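Local structure of cupin 2, conserved barrel domain protein (Shewanella frigidimarina NCIMB 400, 3D82) at residues F16-H19 with W20-R23. The protein binds a nickel ion in the crystal through a cupin barrel, though its biological role is not established. Numbering follows the deposited sequence.
Sequences FNQH and WSPR
Arg23 lays its CG over one face of the Phe16 ring, and its guanidinium turns back toward Phe16 CB and CG. Arg23 CG makes a CH-pi contact, 3.8 Å from the centroid of the Phe16 ring, while Arg23 NH2 comes 3.3 Å from Phe16 CB. The arginine chain bends at chi2 (-70°), which helps turn the guanidinium back along the phenylalanine; the two side chains run past each other in opposite directions, and their planes stand 33° apart, well short of a flat stack. From there NH1 gives a weak hydrogen bond to Ser21 O. Replacing Arg23 with alanine would remove CG and the guanidinium, probably taking away part of the cover over this face of Phe16 and leaving Ser21 O without its weak guanidinium bond.

At the bend, one carbonyl serves two side chains. Gln18 NE2 approaches His19 O in the carbonyl plane, on a lone pair, at 3.3 Å; Ser21 OG donates to the same oxygen at 3.0 Å from above that plane. The glutamine CG also lies against Ser21 OG, 3.4 Å away. A water donates to Gln18 O and accepts from Ser21 N, and so bridges the two backbone atoms across the turn.

The example illustrates how a short, largely irregular connection folds back on itself through local side-chain contacts and a bridging water. It leads from helix 9-14 into strand 23-28, an outermost strand of the five-stranded sheet of the cupin beta-barrel, and lies against the adjacent strand 31-39, where Lys37 makes a cation-pi contact with Phe16; farther across the sheet, Glu93 of strand 93-101 hydrogen-bonds His19 NE2.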
ATOM      1  N   PHE D  16      -1.509  -6.472 -17.979  1.00 54.22           N
ATOM      2  CA  PHE D  16      -0.893  -5.520 -18.904  1.00 53.53           C
ATOM      3  C   PHE D  16       0.629  -5.596 -18.920  1.00 53.82           C
ATOM      4  O   PHE D  16       1.259  -5.953 -17.916  1.00 54.19           O
ATOM      5  CB  PHE D  16      -1.344  -4.099 -18.534  1.00 52.82           C
ATOM      6  CG  PHE D  16      -0.804  -3.612 -17.215  1.00 51.32           C
ATOM      7  CD1 PHE D  16      -1.463  -3.903 -16.019  1.00 51.66           C
ATOM      8  CD2 PHE D  16       0.375  -2.847 -17.166  1.00 50.82           C
ATOM      9  CE1 PHE D  16      -0.945  -3.456 -14.801  1.00 50.02           C
ATOM     10  CE2 PHE D  16       0.895  -2.393 -15.959  1.00 48.98           C
ATOM     11  CZ  PHE D  16       0.238  -2.685 -14.778  1.00 49.99           C
ATOM     12  N   ASN D  17       1.201  -5.279 -20.081  1.00 54.00           N
ATOM     13  CA  ASN D  17       2.642  -5.186 -20.257  1.00 54.14           C
ATOM     14  C   ASN D  17       3.120  -3.776 -20.598  1.00 53.24           C
ATOM     15  O   ASN D  17       4.322  -3.536 -20.537  1.00 53.99           O
ATOM     16  CB  ASN D  17       3.105  -6.211 -21.296  1.00 55.06           C
ATOM     17  CG  ASN D  17       3.005  -7.655 -20.778  1.00 60.07           C
ATOM     18  OD1 ASN D  17       3.147  -7.921 -19.572  1.00 67.10           O
ATOM     19  ND2 ASN D  17       2.782  -8.588 -21.686  1.00 63.00           N
ATOM     20  N   GLN D  18       2.207  -2.847 -20.913  1.00 52.58           N
ATOM     21  CA  GLN D  18       2.568  -1.473 -21.266  1.00 52.67           C
ATOM     22  C   GLN D  18       3.207  -0.765 -20.091  1.00 52.10           C
ATOM     23  O   GLN D  18       2.681  -0.815 -18.983  1.00 51.04           O
ATOM     24  CB  GLN D  18       1.334  -0.677 -21.704  1.00 54.37           C
ATOM     25  CG  GLN D  18       1.616   0.776 -22.136  1.00 58.32           C
ATOM     26  CD  GLN D  18       2.533   0.887 -23.329  1.00 61.05           C
ATOM     27  OE1 GLN D  18       2.262   0.294 -24.369  1.00 65.05           O
ATOM     28  NE2 GLN D  18       3.612   1.665 -23.196  1.00 60.71           N
ATOM     29  N   HIS D  19       4.325  -0.099 -20.359  1.00 50.79           N
ATOM     30  CA  HIS D  19       5.086   0.602 -19.347  1.00 51.06           C
ATOM     31  C   HIS D  19       4.587   2.034 -19.167  1.00 50.83           C
ATOM     32  O   HIS D  19       3.918   2.587 -20.061  1.00 50.49           O
ATOM     33  CB  HIS D  19       6.580   0.588 -19.710  1.00 51.81           C
ATOM     34  CG  HIS D  19       7.252  -0.736 -19.507  1.00 53.04           C
ATOM     35  ND1 HIS D  19       8.609  -0.904 -19.670  1.00 52.89           N
ATOM     36  CD2 HIS D  19       6.771  -1.930 -19.079  1.00 53.82           C
ATOM     37  CE1 HIS D  19       8.925  -2.157 -19.401  1.00 55.40           C
ATOM     38  NE2 HIS D  19       7.832  -2.794 -19.024  1.00 53.52           N
ATOM     39  N   TRP D  20       4.901   2.600 -17.998  1.00 49.78           N
ATOM     40  CA  TRP D  20       4.584   4.013 -17.618  1.00 50.32           C
ATOM     41  C   TRP D  20       3.103   4.430 -17.780  1.00 49.67           C
ATOM     42  O   TRP D  20       2.788   5.599 -18.044  1.00 47.41           O
ATOM     43  CB  TRP D  20       5.468   4.966 -18.435  1.00 50.76           C
ATOM     44  CG  TRP D  20       6.938   4.736 -18.299  1.00 50.33           C
ATOM     45  CD1 TRP D  20       7.774   4.212 -19.233  1.00 50.98           C
ATOM     46  CD2 TRP D  20       7.740   5.038 -17.164  1.00 47.20           C
ATOM     47  NE1 TRP D  20       9.060   4.171 -18.754  1.00 49.71           N
ATOM     48  CE2 TRP D  20       9.073   4.672 -17.486  1.00 50.41           C
ATOM     49  CE3 TRP D  20       7.471   5.596 -15.905  1.00 51.25           C
ATOM     50  CZ2 TRP D  20      10.132   4.831 -16.588  1.00 50.99           C
ATOM     51  CZ3 TRP D  20       8.525   5.752 -15.006  1.00 52.37           C
ATOM     52  CH2 TRP D  20       9.843   5.370 -15.358  1.00 51.13           C
ATOM     53  N   SER D  21       2.209   3.457 -17.629  1.00 50.05           N
ATOM     54  CA  SER D  21       0.782   3.633 -17.852  1.00 50.20           C
ATOM     55  C   SER D  21       0.080   3.069 -16.638  1.00 51.11           C
ATOM     56  O   SER D  21      -0.208   1.868 -16.604  1.00 52.25           O
ATOM     57  CB  SER D  21       0.385   2.952 -19.140  1.00 50.59           C
ATOM     58  OG  SER D  21       1.089   3.549 -20.187  1.00 49.47           O
ATOM     59  N   PRO D  22      -0.123   3.919 -15.608  1.00 51.23           N
ATOM     60  CA  PRO D  22      -0.724   3.428 -14.375  1.00 53.14           C
ATOM     61  C   PRO D  22      -2.152   2.915 -14.532  1.00 54.08           C
ATOM     62  O   PRO D  22      -2.946   3.522 -15.248  1.00 56.05           O
ATOM     63  CB  PRO D  22      -0.632   4.637 -13.412  1.00 52.65           C
ATOM     64  CG  PRO D  22       0.393   5.535 -14.011  1.00 50.84           C
ATOM     65  CD  PRO D  22       0.254   5.347 -15.486  1.00 52.14           C
ATOM     66  N   ARG D  23      -2.434   1.765 -13.921  1.00 54.34           N
ATOM     67  CA  ARG D  23      -3.752   1.152 -13.956  1.00 55.45           C
ATOM     68  C   ARG D  23      -4.349   1.262 -12.557  1.00 53.44           C
ATOM     69  O   ARG D  23      -3.780   0.721 -11.620  1.00 52.06           O
ATOM     70  CB  ARG D  23      -3.649  -0.318 -14.337  1.00 56.98           C
ATOM     71  CG  ARG D  23      -3.083  -0.579 -15.723  1.00 65.54           C
ATOM     72  CD  ARG D  23      -4.019  -0.161 -16.855  1.00 72.79           C
ATOM     73  NE  ARG D  23      -3.681  -0.908 -18.068  1.00 71.80           N
ATOM     74  CZ  ARG D  23      -2.769  -0.569 -18.990  1.00 73.58           C
ATOM     75  NH1 ARG D  23      -2.039   0.552 -18.913  1.00 68.41           N
ATOM     76  NH2 ARG D  23      -2.591  -1.382 -20.030  1.00 73.31           N
TER
HETATM   77  O   HOH W   1       2.334   0.617 -16.766  1.00 39.82           O